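PDB 4CP6: choline binding protein PCPA, which is a pneumococcal vaccine antigen that probably anchors to choline on the cell surface and carries a leucine-rich-repeat region. Local coordinates for residues E181-L186 against N204-T209; L175-H180 against V198-S203; E32-T37 against G67-T72; N23-V28 against V40-T45; F355-V360 against D381-P386. One frame throughout, in Å; residues are numbered along the deposited sequence. Where two conformers were deposited one is given.

Five contacts illustrate how a repeat protein changes its chemistry with position. Contacts 1 and 2 share the same two neighbouring coils: the loops of contact 1 follow directly on the paired strands of contact 2 and touch them. Contact 1 is buried and relies on turns, a threonine hydroxyl and phenylalanine packing, whereas contact 2 is partly buried and held by parallel backbone bonds. Contact 5, about 29 Å from contact 1 centre to centre, repeats the coil-to-coil theme in the second leucine-rich-repeat region, where it too is buried, again with aromatic side chains inside. Contacts 3 and 4 lie near the N-terminus; they meet through Val28 and share a sheet, with contact 3 at the surface and contact 4 partly buried.

Contact 1. Residues E181-L186 against N204-T209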
# COMPACT_ATOMS: atom_id res chain seq x y z
N GLU A 181 -0.26 1.35 4.59
CA GLU A 181 -1.43 1.18 3.71
C GLU A 181 -2.54 2.20 3.92
O GLU A 181 -3.68 1.93 3.51
CB GLU A 181 -1.99 -0.25 3.83
CG GLU A 181 -0.93 -1.28 3.45
CD GLU A 181 -1.37 -2.72 3.26
OE1 GLU A 181 -2.58 -2.94 3.10
OE2 GLU A 181 -0.48 -3.59 3.13
N ALA A 182 -2.21 3.39 4.42
CA ALA A 182 -3.29 4.37 4.66
C ALA A 182 -4.03 4.77 3.39
O ALA A 182 -5.22 5.11 3.46
CB ALA A 182 -2.76 5.60 5.35
N PHE A 183 -3.32 4.75 2.24
CA PHE A 183 -3.89 5.17 0.96
C PHE A 183 -3.86 4.03 -0.04
O PHE A 183 -3.62 4.25 -1.24
CB PHE A 183 -3.10 6.39 0.42
CG PHE A 183 -3.00 7.56 1.37
CD1 PHE A 183 -4.13 8.05 2.02
CD2 PHE A 183 -1.78 8.19 1.62
CE1 PHE A 183 -4.03 9.10 2.95
CE2 PHE A 183 -1.70 9.28 2.50
CZ PHE A 183 -2.82 9.71 3.16
N ALA A 184 -4.13 2.81 0.46
CA ALA A 184 -4.11 1.60 -0.35
C ALA A 184 -5.47 1.34 -1.01
O ALA A 184 -6.52 1.83 -0.54
CB ALA A 184 -3.75 0.43 0.55
N ASN A 185 -5.46 0.57 -2.10
CA ASN A 185 -6.69 0.13 -2.79
C ASN A 185 -7.57 1.27 -3.26
O ASN A 185 -8.82 1.14 -3.24
CB ASN A 185 -7.52 -0.84 -1.90
CG ASN A 185 -6.70 -2.01 -1.46
OD1 ASN A 185 -6.42 -2.91 -2.26
ND2 ASN A 185 -6.24 -1.99 -0.19
N LEU A 186 -6.95 2.39 -3.67
CA LEU A 186 -7.72 3.51 -4.17
C LEU A 186 -7.85 3.46 -5.68
O LEU A 186 -6.96 2.96 -6.36
CB LEU A 186 -7.12 4.84 -3.75
CG LEU A 186 -6.90 5.04 -2.23
CD1 LEU A 186 -6.24 6.42 -1.93
CD2 LEU A 186 -8.16 4.85 -1.41
N ASN A 204 4.01 0.26 2.20
CA ASN A 204 2.92 -0.06 1.27
C ASN A 204 1.82 0.96 1.32
O ASN A 204 0.64 0.63 1.26
CB ASN A 204 2.38 -1.47 1.56
CG ASN A 204 3.49 -2.48 1.52
OD1 ASN A 204 4.52 -2.21 0.89
ND2 ASN A 204 3.25 -3.62 2.12
N LEU A 205 2.23 2.24 1.41
CA LEU A 205 1.28 3.32 1.60
C LEU A 205 0.20 3.37 0.55
O LEU A 205 -0.94 3.74 0.86
CB LEU A 205 2.04 4.65 1.65
CG LEU A 205 1.27 5.89 1.99
CD1 LEU A 205 0.55 5.78 3.33
CD2 LEU A 205 2.21 7.09 2.06
N PHE A 206 0.57 3.03 -0.69
CA PHE A 206 -0.32 3.09 -1.83
C PHE A 206 -0.60 1.69 -2.41
O PHE A 206 -0.94 1.58 -3.58
CB PHE A 206 0.32 3.99 -2.90
CG PHE A 206 0.62 5.37 -2.37
CD1 PHE A 206 -0.40 6.28 -2.14
CD2 PHE A 206 1.93 5.78 -2.13
CE1 PHE A 206 -0.12 7.56 -1.64
CE2 PHE A 206 2.21 7.06 -1.64
CZ PHE A 206 1.18 7.95 -1.43
N ARG A 207 -0.47 0.64 -1.60
CA ARG A 207 -0.62 -0.73 -2.09
C ARG A 207 -1.87 -0.91 -2.92
O ARG A 207 -2.95 -0.59 -2.45
CB ARG A 207 -0.61 -1.71 -0.91
CG ARG A 207 -0.82 -3.17 -1.33
CD ARG A 207 -0.80 -4.14 -0.14
NE ARG A 207 -1.13 -5.50 -0.59
CZ ARG A 207 -2.35 -5.98 -0.78
NH1 ARG A 207 -3.42 -5.23 -0.53
NH2 ARG A 207 -2.53 -7.22 -1.23
N LEU A 208 -1.74 -1.44 -4.15
CA LEU A 208 -2.86 -1.75 -5.06
C LEU A 208 -3.64 -0.53 -5.53
O LEU A 208 -4.64 -0.69 -6.25
CB LEU A 208 -3.80 -2.80 -4.46
CG LEU A 208 -3.24 -4.21 -4.13
CD1 LEU A 208 -4.37 -5.21 -3.92
CD2 LEU A 208 -2.32 -4.76 -5.16
N THR A 209 -3.16 0.68 -5.22
CA THR A 209 -3.80 1.88 -5.76
C THR A 209 -3.49 2.01 -7.27
O THR A 209 -2.38 1.70 -7.70
CB THR A 209 -3.38 3.09 -4.92
OG1 THR A 209 -4.08 2.93 -3.69
CG2 THR A 209 -3.79 4.43 -5.56
O HOH W 1 -4.33 -3.56 1.31
O HOH W 2 -6.43 -5.53 -1.25
O HOH W 3 -7.25 -0.21 -6.20
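Glu181 runs alongside Asn204 and Arg207, an acidic side chain laid along the next coil of a leucine-rich repeat. Glu181 CB lies 3.8 Å from Asn204 O. With Glu181 CG anti to its own carbonyl carbon (chi1 -59°), that atom comes closer still to Asn204 O, at 3.3 Å. The extended chain then carries Glu181 OE2 to within 3.3 Å of Arg207 CD. Carboxylate and guanidinium planes are only 12° apart, but OE2 sits well out of the guanidinium plane: opposite charges lie near each other with no N-H aimed at OE2. Glu181 OE1 accepts from a water at 2.6 Å, which is also held by Asn185 ND2 and weakly by Arg207 NH1. Asn185 ND2 binds Ser159 OG as well, and Arg207 NE turns to Tyr263 OH.

Deeper in, Thr209 OG1 gives its proton to a lone pair of Phe183 O (2.8 Å) and accepts from Leu186 N (2.9 Å), tying two points of segment 181-186, three residues apart, to Thr209. Phe183 CD2 touches Phe206 CE1 at 3.7 Å; the near-parallel rings barely overlap. Both lean on Leu192 of strand 191-194, Phe183 and Leu205 also reach Ile178 of strand 177-178, and Phe206 stacks on Tyr241 of strand 238-241.

Contact 2. Residues L175-H180 against V198-S203; sequences LELISH and VKTLGS
The carboxylate of Glu176, a flat group, lies beside Lys199, and the two side chains point the same way. Glu176 OE2 is 3.4 Å from Lys199 CB, brought there by a bend at chi2 (-87°), and the lysine chain runs on, extended, without its NZ meeting the acid: Glu176 OE2 and Lys199 NZ remain 5.3 Å apart.

Beyond it the backbones pair in parallel, a textbook case of short strands stacked from coil to coil. Glu176 O is gripped twice, by Lys199 N at 2.9 Å and Thr200 N at 3.1 Å. Ile178 then donates through N to Thr200 O (3.1 Å) and accepts through O from Gly202 N (2.8 Å). At the far end His180 and Ser203 come together. Leu177 and Thr200 occupy one face, where Leu177 CG meets Thr200 CB at 4.0 Å. On the other face Ile178 and Leu201 point the same way, and Ile178 CB rests 3.9 Å from Leu201 CD2.

Both of these latter side chains reach Leu194 of strand 191-194. Strand 152-153 continues the sheet beyond Leu177, while Val198 and Leu201 pack on Phe224 of strand 224-227.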
# COMPACT_ATOMS: atom_id res chain seq x y z
N LEU A 175 0.60 17.29 10.42
CA LEU A 175 0.63 15.85 10.13
C LEU A 175 2.05 15.32 10.12
O LEU A 175 2.86 15.80 9.32
CB LEU A 175 -0.06 15.58 8.82
CG LEU A 175 -0.12 14.11 8.41
CD1 LEU A 175 -0.94 13.28 9.40
CD2 LEU A 175 -0.71 14.00 7.00
N GLU A 176 2.35 14.38 11.03
CA GLU A 176 3.72 13.93 11.17
C GLU A 176 3.93 12.48 10.74
O GLU A 176 5.06 12.12 10.36
CB GLU A 176 4.15 14.16 12.64
CG GLU A 176 5.60 13.89 12.96
CD GLU A 176 5.93 12.45 13.33
OE1 GLU A 176 5.00 11.67 13.64
OE2 GLU A 176 7.13 12.10 13.27
N LEU A 177 2.89 11.66 10.87
CA LEU A 177 3.02 10.24 10.58
C LEU A 177 1.80 9.75 9.83
O LEU A 177 0.66 10.00 10.25
CB LEU A 177 3.21 9.48 11.90
CG LEU A 177 3.54 7.96 11.77
CD1 LEU A 177 4.17 7.45 13.05
CD2 LEU A 177 2.30 7.12 11.49
N ILE A 178 2.03 9.02 8.73
CA ILE A 178 0.96 8.39 7.95
C ILE A 178 1.35 6.92 7.94
O ILE A 178 2.41 6.56 7.43
CB ILE A 178 0.81 8.93 6.52
CG1 ILE A 178 0.72 10.46 6.51
CG2 ILE A 178 -0.42 8.28 5.89
CD1 ILE A 178 0.61 11.07 5.10
N SER A 179 0.49 6.07 8.52
CA SER A 179 0.79 4.67 8.72
C SER A 179 0.61 3.76 7.48
O SER A 179 0.11 4.17 6.43
CB SER A 179 -0.05 4.16 9.89
OG SER A 179 0.42 2.92 10.37
N HIS A 180 1.03 2.52 7.65
CA HIS A 180 1.00 1.43 6.68
C HIS A 180 -0.33 1.40 5.93
O HIS A 180 -1.41 1.41 6.53
CB HIS A 180 1.16 0.12 7.49
CG HIS A 180 1.20 -1.19 6.76
ND1 HIS A 180 0.15 -2.11 6.85
CD2 HIS A 180 2.21 -1.76 6.07
CE1 HIS A 180 0.56 -3.18 6.17
NE2 HIS A 180 1.80 -3.03 5.70
N VAL A 198 5.37 16.14 7.49
CA VAL A 198 5.38 14.67 7.47
C VAL A 198 6.79 14.15 7.61
O VAL A 198 7.66 14.48 6.78
CB VAL A 198 4.69 14.10 6.21
CG1 VAL A 198 4.75 12.57 6.22
CG2 VAL A 198 3.23 14.57 6.13
N LYS A 199 7.02 13.35 8.67
CA LYS A 199 8.35 12.80 8.95
C LYS A 199 8.42 11.31 8.69
O LYS A 199 9.51 10.82 8.38
CB LYS A 199 8.71 13.08 10.41
CG LYS A 199 10.15 12.72 10.75
CD LYS A 199 10.50 13.03 12.20
CE LYS A 199 11.93 12.63 12.49
NZ LYS A 199 12.33 12.98 13.88
N THR A 200 7.30 10.57 8.87
CA THR A 200 7.31 9.12 8.78
C THR A 200 6.16 8.65 7.94
O THR A 200 5.02 9.11 8.13
CB THR A 200 7.19 8.56 10.20
OG1 THR A 200 8.29 9.03 10.98
CG2 THR A 200 7.16 7.02 10.24
N LEU A 201 6.46 7.70 7.03
CA LEU A 201 5.47 7.00 6.20
C LEU A 201 5.60 5.53 6.43
O LEU A 201 6.71 5.00 6.35
CB LEU A 201 5.66 7.28 4.69
CG LEU A 201 5.52 8.71 4.27
CD1 LEU A 201 5.87 8.88 2.81
CD2 LEU A 201 4.12 9.27 4.54
N GLY A 202 4.48 4.86 6.71
CA GLY A 202 4.51 3.42 6.87
C GLY A 202 4.67 2.73 5.53
O GLY A 202 4.66 3.37 4.47
N SER A 203 4.85 1.44 5.58
CA SER A 203 5.10 0.69 4.33
C SER A 203 3.82 0.51 3.51
O SER A 203 2.69 0.59 4.02
CB SER A 203 5.71 -0.67 4.64
OG SER A 203 4.78 -1.37 5.44

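Contact 3. Residues E32-T37 against G67-T72; sequences EGNIGT and GDKVFT
Phe71 and Gly36 meet because the Phe71 ring is swung beside its own backbone N, with CG anti to the carbonyl carbon (chi1 -66°); Phe71 CD1 then lies 3.6 Å from Gly36 CA. The same setting in Asn34 (chi1 -67°) lays its amide across the start of the other strand, where Asn34 CB approaches Asp68 O at 3.3 Å and Asn34 OD1 rests 3.6 Å from Lys69 CG. The Asn34 and Lys69 side chains cross at about a right angle, so the amide meets the aliphatic stem of the lysine.

The pairing itself shows the alternation expected of parallel strands. Val70 N donates to Asn34 O at 3.0 Å, Gly36 N to Val70 O at 2.9 Å, and Thr72 N to Gly36 O at 3.0 Å, so that Val70 and Gly36 each use both their N and their O. Gly36 has no side chain, and the Phe71 ring lies directly against its CA. The edge of the ring also faces Thr37 N. On the face that carries Ile35, Val70, Thr37 and Thr72, a water gives a proton to Gly36 O (2.9 Å) and also bonds to Thr72 OG1 (2.7 Å). Thr37 OG1 is bound to Thr30 OG1.

Segment 32-37 starts with a type II' turn that leads from strand 24-32 into strand 35-40, closing a hairpin. Strand 69-76 lies alongside strand 35-40, and Phe71 packs on Val28 and Val31 of strand 24-32 and on Ile64 of strand 63-66.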
# COMPACT_ATOMS: atom_id res chain seq x y z
N GLU A 32 -15.16 14.62 36.43
CA GLU A 32 -14.65 15.23 37.65
C GLU A 32 -15.64 16.33 38.00
O GLU A 32 -15.79 17.30 37.24
CB GLU A 32 -13.24 15.81 37.46
CG GLU A 32 -12.55 16.09 38.80
CD GLU A 32 -11.21 16.80 38.77
OE1 GLU A 32 -10.51 16.74 37.73
OE2 GLU A 32 -10.84 17.39 39.81
N GLY A 33 -16.35 16.12 39.10
CA GLY A 33 -17.38 17.06 39.52
C GLY A 33 -18.47 17.10 38.47
O GLY A 33 -18.98 16.05 38.06
N ASN A 34 -18.77 18.31 37.96
CA ASN A 34 -19.81 18.46 36.95
C ASN A 34 -19.30 18.63 35.52
O ASN A 34 -20.06 19.07 34.65
CB ASN A 34 -20.72 19.63 37.31
CG ASN A 34 -21.51 19.37 38.56
OD1 ASN A 34 -21.81 18.23 38.90
ND2 ASN A 34 -21.88 20.43 39.25
N ILE A 35 -18.02 18.26 35.28
CA ILE A 35 -17.38 18.37 33.95
C ILE A 35 -16.84 17.01 33.52
O ILE A 35 -16.10 16.41 34.28
CB ILE A 35 -16.27 19.46 33.95
CG1 ILE A 35 -16.88 20.85 34.30
CG2 ILE A 35 -15.57 19.52 32.57
CD1 ILE A 35 -15.84 21.94 34.58
N GLY A 36 -17.21 16.56 32.32
CA GLY A 36 -16.71 15.28 31.83
C GLY A 36 -16.58 15.23 30.33
O GLY A 36 -16.82 16.23 29.64
N THR A 37 -16.12 14.09 29.83
CA THR A 37 -15.97 13.87 28.39
C THR A 37 -16.58 12.56 28.03
O THR A 37 -16.56 11.63 28.86
CB THR A 37 -14.50 13.92 27.94
OG1 THR A 37 -13.77 12.84 28.53
CG2 THR A 37 -13.84 15.23 28.28
N GLY A 67 -28.41 16.33 34.03
CA GLY A 67 -28.61 17.12 35.25
C GLY A 67 -27.73 18.35 35.22
O GLY A 67 -27.80 19.12 34.26
N ASP A 68 -26.87 18.53 36.25
CA ASP A 68 -25.97 19.68 36.29
C ASP A 68 -24.57 19.34 35.75
O ASP A 68 -23.64 20.12 35.93
CB ASP A 68 -25.86 20.23 37.73
CG ASP A 68 -25.57 21.70 37.79
OD1 ASP A 68 -25.76 22.39 36.78
OD2 ASP A 68 -25.13 22.17 38.86
N LYS A 69 -24.45 18.19 35.06
CA LYS A 69 -23.15 17.78 34.49
C LYS A 69 -23.13 18.02 32.99
O LYS A 69 -24.14 17.87 32.31
CB LYS A 69 -22.84 16.31 34.79
CG LYS A 69 -22.90 15.95 36.28
CD LYS A 69 -22.56 14.49 36.49
CE LYS A 69 -22.82 14.08 37.92
NZ LYS A 69 -21.61 13.47 38.52
N VAL A 70 -21.97 18.40 32.48
CA VAL A 70 -21.79 18.68 31.06
C VAL A 70 -20.67 17.78 30.55
O VAL A 70 -19.56 17.80 31.10
CB VAL A 70 -21.46 20.16 30.83
CG1 VAL A 70 -21.18 20.45 29.37
CG2 VAL A 70 -22.59 21.05 31.35
N PHE A 71 -20.97 17.02 29.50
CA PHE A 71 -20.00 16.10 28.89
C PHE A 71 -19.70 16.58 27.46
O PHE A 71 -20.61 16.70 26.64
CB PHE A 71 -20.56 14.68 28.84
CG PHE A 71 -20.73 14.09 30.22
CD1 PHE A 71 -19.67 13.43 30.85
CD2 PHE A 71 -21.95 14.20 30.89
CE1 PHE A 71 -19.84 12.89 32.13
CE2 PHE A 71 -22.11 13.65 32.16
CZ PHE A 71 -21.05 13.03 32.79
N THR A 72 -18.44 16.91 27.19
CA THR A 72 -18.01 17.34 25.86
C THR A 72 -17.73 16.05 25.07
O THR A 72 -17.16 15.11 25.63
CB THR A 72 -16.76 18.21 25.98
OG1 THR A 72 -17.10 19.40 26.71
CG2 THR A 72 -16.23 18.65 24.62
O HOH W 4 -17.31 19.12 29.42

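Contact 4. Residues N23-V28 against V40-T45; sequences NIKYKV and VGNGVT
At the open end of the hairpin formed by strands 24-32 and 35-40, Tyr26 and Val40 make an antiparallel, non-hydrogen-bonded pair, and the chain leaves the sheet straight after it. The exit is fastened by Gly41 N, which donates to Lys25 O at 2.7 Å. Gly41 takes a positive-phi backbone shape here, turning the chain away from the strand.

Val40 CG2, anti to the backbone N, is the branch that does the packing. Val40 CG2 sits 3.7 Å from Ile24 CG2 and 3.8 Å from Tyr26 CE2, wedged between an aliphatic branch and the ring, which it approaches obliquely. Asn42 lies alongside Lys25, with Asn42 ND2 3.9 Å from Lys25 CD, while the lysine NZ goes on to Gln20 OE1. A water donates to Asn42 O and is weakly held by Lys27 NZ.

Asn42 also organises the loop that follows. With CG set between the backbone N and the carbonyl carbon (chi1 62°), the amide turns back over its own loop, and Asn42 OD1 accepts from Thr45 N on a lone pair (2.8 Å) and from Val44 N, which comes from above the carbonyl plane (2.8 Å); Asn42 ND2 donates to Thr45 OG1 at 3.2 Å. Val44 N to OD1 makes an Asx turn, and Thr45 N to the same oxygen extends it to an Asx motif, here set at the point where a beta hairpin gives way to a loop.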
# COMPACT_ATOMS: atom_id res chain seq x y z
N ASN A 23 -31.67 8.59 20.89
CA ASN A 23 -31.26 7.33 20.27
C ASN A 23 -29.80 7.33 19.76
O ASN A 23 -29.47 6.68 18.75
CB ASN A 23 -32.25 6.89 19.19
CG ASN A 23 -33.52 6.34 19.80
OD1 ASN A 23 -33.61 5.18 20.20
ND2 ASN A 23 -34.51 7.19 19.97
N ILE A 24 -28.94 8.03 20.50
CA ILE A 24 -27.49 8.02 20.28
C ILE A 24 -26.91 7.65 21.65
O ILE A 24 -27.21 8.32 22.65
CB ILE A 24 -26.91 9.35 19.73
CG1 ILE A 24 -27.50 9.68 18.34
CG2 ILE A 24 -25.36 9.28 19.66
CD1 ILE A 24 -27.06 11.03 17.69
N LYS A 25 -26.04 6.63 21.68
CA LYS A 25 -25.36 6.24 22.91
C LYS A 25 -24.01 6.94 22.98
O LYS A 25 -23.33 7.07 21.95
CB LYS A 25 -25.14 4.73 22.96
CG LYS A 25 -26.44 3.96 23.13
CD LYS A 25 -26.21 2.45 23.05
CE LYS A 25 -27.46 1.64 23.34
NZ LYS A 25 -28.51 1.87 22.32
N TYR A 26 -23.63 7.37 24.18
CA TYR A 26 -22.36 8.01 24.50
C TYR A 26 -21.76 7.27 25.68
O TYR A 26 -22.49 6.85 26.59
CB TYR A 26 -22.57 9.47 24.90
CG TYR A 26 -23.24 10.29 23.83
CD1 TYR A 26 -24.63 10.36 23.75
CD2 TYR A 26 -22.49 11.03 22.93
CE1 TYR A 26 -25.26 11.14 22.78
CE2 TYR A 26 -23.11 11.80 21.94
CZ TYR A 26 -24.49 11.87 21.89
OH TYR A 26 -25.09 12.63 20.91
N LYS A 27 -20.43 7.10 25.70
CA LYS A 27 -19.80 6.42 26.81
C LYS A 27 -18.83 7.37 27.50
O LYS A 27 -18.04 8.00 26.84
CB LYS A 27 -19.10 5.14 26.30
CG LYS A 27 -18.43 4.31 27.38
CD LYS A 27 -17.91 3.01 26.82
CE LYS A 27 -17.17 2.22 27.87
NZ LYS A 27 -16.95 0.82 27.42
N VAL A 28 -18.96 7.52 28.83
CA VAL A 28 -18.15 8.43 29.63
C VAL A 28 -16.70 7.99 29.63
O VAL A 28 -16.39 6.83 29.96
CB VAL A 28 -18.71 8.56 31.08
CG1 VAL A 28 -17.84 9.50 31.91
CG2 VAL A 28 -20.17 9.05 31.05
N VAL A 40 -18.81 9.41 21.34
CA VAL A 40 -20.09 9.19 20.67
C VAL A 40 -20.04 7.77 20.13
O VAL A 40 -19.12 7.42 19.37
CB VAL A 40 -20.49 10.27 19.63
CG1 VAL A 40 -19.38 10.51 18.59
CG2 VAL A 40 -21.81 9.93 18.95
N GLY A 41 -20.96 6.94 20.59
CA GLY A 41 -21.06 5.53 20.25
C GLY A 41 -20.58 4.70 21.42
O GLY A 41 -19.70 5.13 22.18
N ASN A 42 -21.16 3.48 21.59
CA ASN A 42 -20.73 2.60 22.68
C ASN A 42 -19.44 1.85 22.38
O ASN A 42 -18.92 1.16 23.25
CB ASN A 42 -21.88 1.61 23.05
CG ASN A 42 -22.27 0.67 21.93
OD1 ASN A 42 -21.59 0.55 20.90
ND2 ASN A 42 -23.39 -0.03 22.09
N GLY A 43 -18.92 1.99 21.14
CA GLY A 43 -17.67 1.36 20.70
C GLY A 43 -17.84 -0.04 20.15
O GLY A 43 -16.85 -0.72 19.83
N VAL A 44 -19.10 -0.49 20.06
CA VAL A 44 -19.46 -1.85 19.61
C VAL A 44 -20.40 -1.79 18.41
O VAL A 44 -20.14 -2.44 17.39
CB VAL A 44 -20.09 -2.68 20.79
CG1 VAL A 44 -20.42 -4.10 20.35
CG2 VAL A 44 -19.19 -2.68 22.03
N THR A 45 -21.50 -1.04 18.54
CA THR A 45 -22.48 -0.96 17.47
C THR A 45 -22.57 0.44 16.87
O THR A 45 -22.33 1.45 17.56
CB THR A 45 -23.88 -1.41 17.97
OG1 THR A 45 -24.23 -0.63 19.10
CG2 THR A 45 -23.92 -2.92 18.32
O HOH W 5 -19.64 -0.29 25.52

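Contact 5. Residues F355-V360 against D381-P386; sequences FFLSGV and DTFAIP
Ala384 O is gripped by two waters that bridge to Gly359 of the facing segment: one donates to Ala384 O at 2.8 Å and also to Gly359 O, the other donates to Ala384 O and accepts from Gly359 N. The CA-H of Ser358 points at the same oxygen. The two segments are neighbouring coils of a leucine-rich-repeat solenoid, whose backbones are here joined by a single bridge, Leu357 with Phe383. Three direct bonds secure it: Phe355 N to Asp381 O (2.8 Å), Leu357 N to Thr382 O (3.1 Å) and Ala384 N to Leu357 O (3.0 Å).

The side chains divide by environment. On the inner side Phe356, its CG anti to the backbone N (chi1 -176°), runs alongside Phe383 and presents its ring edge to Phe383 CE1. Leu357 fills the next place, with Leu357 CD2 reaching Ile385 CG2 at 3.9 Å; Leu357, Phe383 and Ile385 all lean on Ile367 of strand 366-369. Phe356 and Phe383 each find a further edge-to-face partner, in Phe329 and Phe391 respectively. Ser358 OG instead turns to Asn335 ND2. At the partly exposed end of the contact Asp381 OD1 is bound to Ser354 OG, while Asp381 OD2 hangs over one face of the Phe355 ring, 3.6 Å from Phe355 CZ.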
# COMPACT_ATOMS: atom_id res chain seq x y z
N PHE A 355 10.69 -22.25 -5.14
CA PHE A 355 9.70 -21.29 -5.67
C PHE A 355 10.32 -20.13 -6.44
O PHE A 355 9.76 -19.03 -6.51
CB PHE A 355 8.80 -20.76 -4.53
CG PHE A 355 8.15 -21.86 -3.72
CD1 PHE A 355 7.32 -22.79 -4.32
CD2 PHE A 355 8.41 -21.99 -2.36
CE1 PHE A 355 6.72 -23.81 -3.58
CE2 PHE A 355 7.82 -23.02 -1.62
CZ PHE A 355 6.98 -23.91 -2.23
N PHE A 356 11.46 -20.37 -7.07
CA PHE A 356 12.20 -19.37 -7.83
C PHE A 356 11.48 -18.89 -9.08
O PHE A 356 11.36 -17.67 -9.31
CB PHE A 356 13.55 -19.98 -8.17
CG PHE A 356 14.54 -19.11 -8.88
CD1 PHE A 356 15.14 -18.04 -8.23
CD2 PHE A 356 14.98 -19.44 -10.16
CE1 PHE A 356 16.14 -17.27 -8.87
CE2 PHE A 356 15.97 -18.68 -10.80
CZ PHE A 356 16.54 -17.61 -10.13
N LEU A 357 10.95 -19.84 -9.89
CA LEU A 357 10.33 -19.49 -11.16
C LEU A 357 9.12 -20.37 -11.37
O LEU A 357 9.22 -21.60 -11.26
CB LEU A 357 11.37 -19.62 -12.25
CG LEU A 357 10.90 -19.31 -13.66
CD1 LEU A 357 10.43 -17.84 -13.79
CD2 LEU A 357 11.98 -19.61 -14.66
N SER A 358 7.95 -19.75 -11.59
CA SER A 358 6.70 -20.50 -11.67
C SER A 358 5.64 -19.65 -12.34
O SER A 358 5.87 -18.49 -12.72
CB SER A 358 6.23 -20.90 -10.26
OG SER A 358 5.97 -19.75 -9.47
N GLY A 359 4.44 -20.23 -12.45
CA GLY A 359 3.29 -19.53 -13.01
C GLY A 359 3.25 -19.51 -14.52
O GLY A 359 3.90 -20.32 -15.18
N VAL A 360 2.47 -18.59 -15.09
CA VAL A 360 2.31 -18.53 -16.54
C VAL A 360 3.62 -18.10 -17.18
O VAL A 360 4.12 -17.00 -16.91
CB VAL A 360 1.10 -17.65 -16.96
CG1 VAL A 360 1.06 -17.48 -18.48
CG2 VAL A 360 -0.21 -18.27 -16.47
N ASP A 381 11.48 -27.99 -6.04
CA ASP A 381 10.45 -26.98 -6.30
C ASP A 381 11.04 -25.64 -6.70
O ASP A 381 10.33 -24.63 -6.66
CB ASP A 381 9.47 -26.86 -5.12
CG ASP A 381 10.13 -26.53 -3.82
OD1 ASP A 381 11.35 -26.30 -3.81
OD2 ASP A 381 9.42 -26.45 -2.80
N THR A 382 12.33 -25.59 -7.10
CA THR A 382 12.90 -24.34 -7.60
C THR A 382 12.13 -23.89 -8.85
O THR A 382 11.74 -22.72 -8.97
CB THR A 382 14.38 -24.55 -7.92
OG1 THR A 382 15.09 -24.74 -6.69
CG2 THR A 382 14.99 -23.39 -8.69
N PHE A 383 11.95 -24.82 -9.79
CA PHE A 383 11.27 -24.55 -11.06
C PHE A 383 9.95 -25.27 -11.16
O PHE A 383 9.85 -26.47 -10.82
CB PHE A 383 12.17 -25.05 -12.22
CG PHE A 383 13.46 -24.29 -12.35
CD1 PHE A 383 13.48 -23.00 -12.86
CD2 PHE A 383 14.67 -24.88 -11.99
CE1 PHE A 383 14.68 -22.29 -12.96
CE2 PHE A 383 15.88 -24.18 -12.15
CZ PHE A 383 15.87 -22.90 -12.63
N ALA A 384 8.94 -24.58 -11.67
CA ALA A 384 7.67 -25.16 -12.06
C ALA A 384 7.40 -24.51 -13.40
O ALA A 384 6.77 -23.44 -13.49
CB ALA A 384 6.57 -24.86 -11.05
N ILE A 385 8.02 -25.08 -14.44
CA ILE A 385 8.05 -24.47 -15.76
C ILE A 385 7.64 -25.43 -16.87
O ILE A 385 7.68 -26.66 -16.67
CB ILE A 385 9.49 -23.93 -16.03
CG1 ILE A 385 10.55 -25.07 -16.09
CG2 ILE A 385 9.89 -22.85 -15.00
CD1 ILE A 385 11.94 -24.61 -16.57
N PRO A 386 7.31 -24.92 -18.07
CA PRO A 386 6.99 -25.83 -19.18
C PRO A 386 8.18 -26.71 -19.54
O PRO A 386 9.36 -26.29 -19.49
CB PRO A 386 6.63 -24.87 -20.31
CG PRO A 386 6.16 -23.60 -19.60
CD PRO A 386 7.15 -23.50 -18.47
O HOH W 6 8.73 -23.01 -8.45
O HOH W 7 5.05 -22.73 -15.63
O HOH W 8 3.83 -23.13 -12.26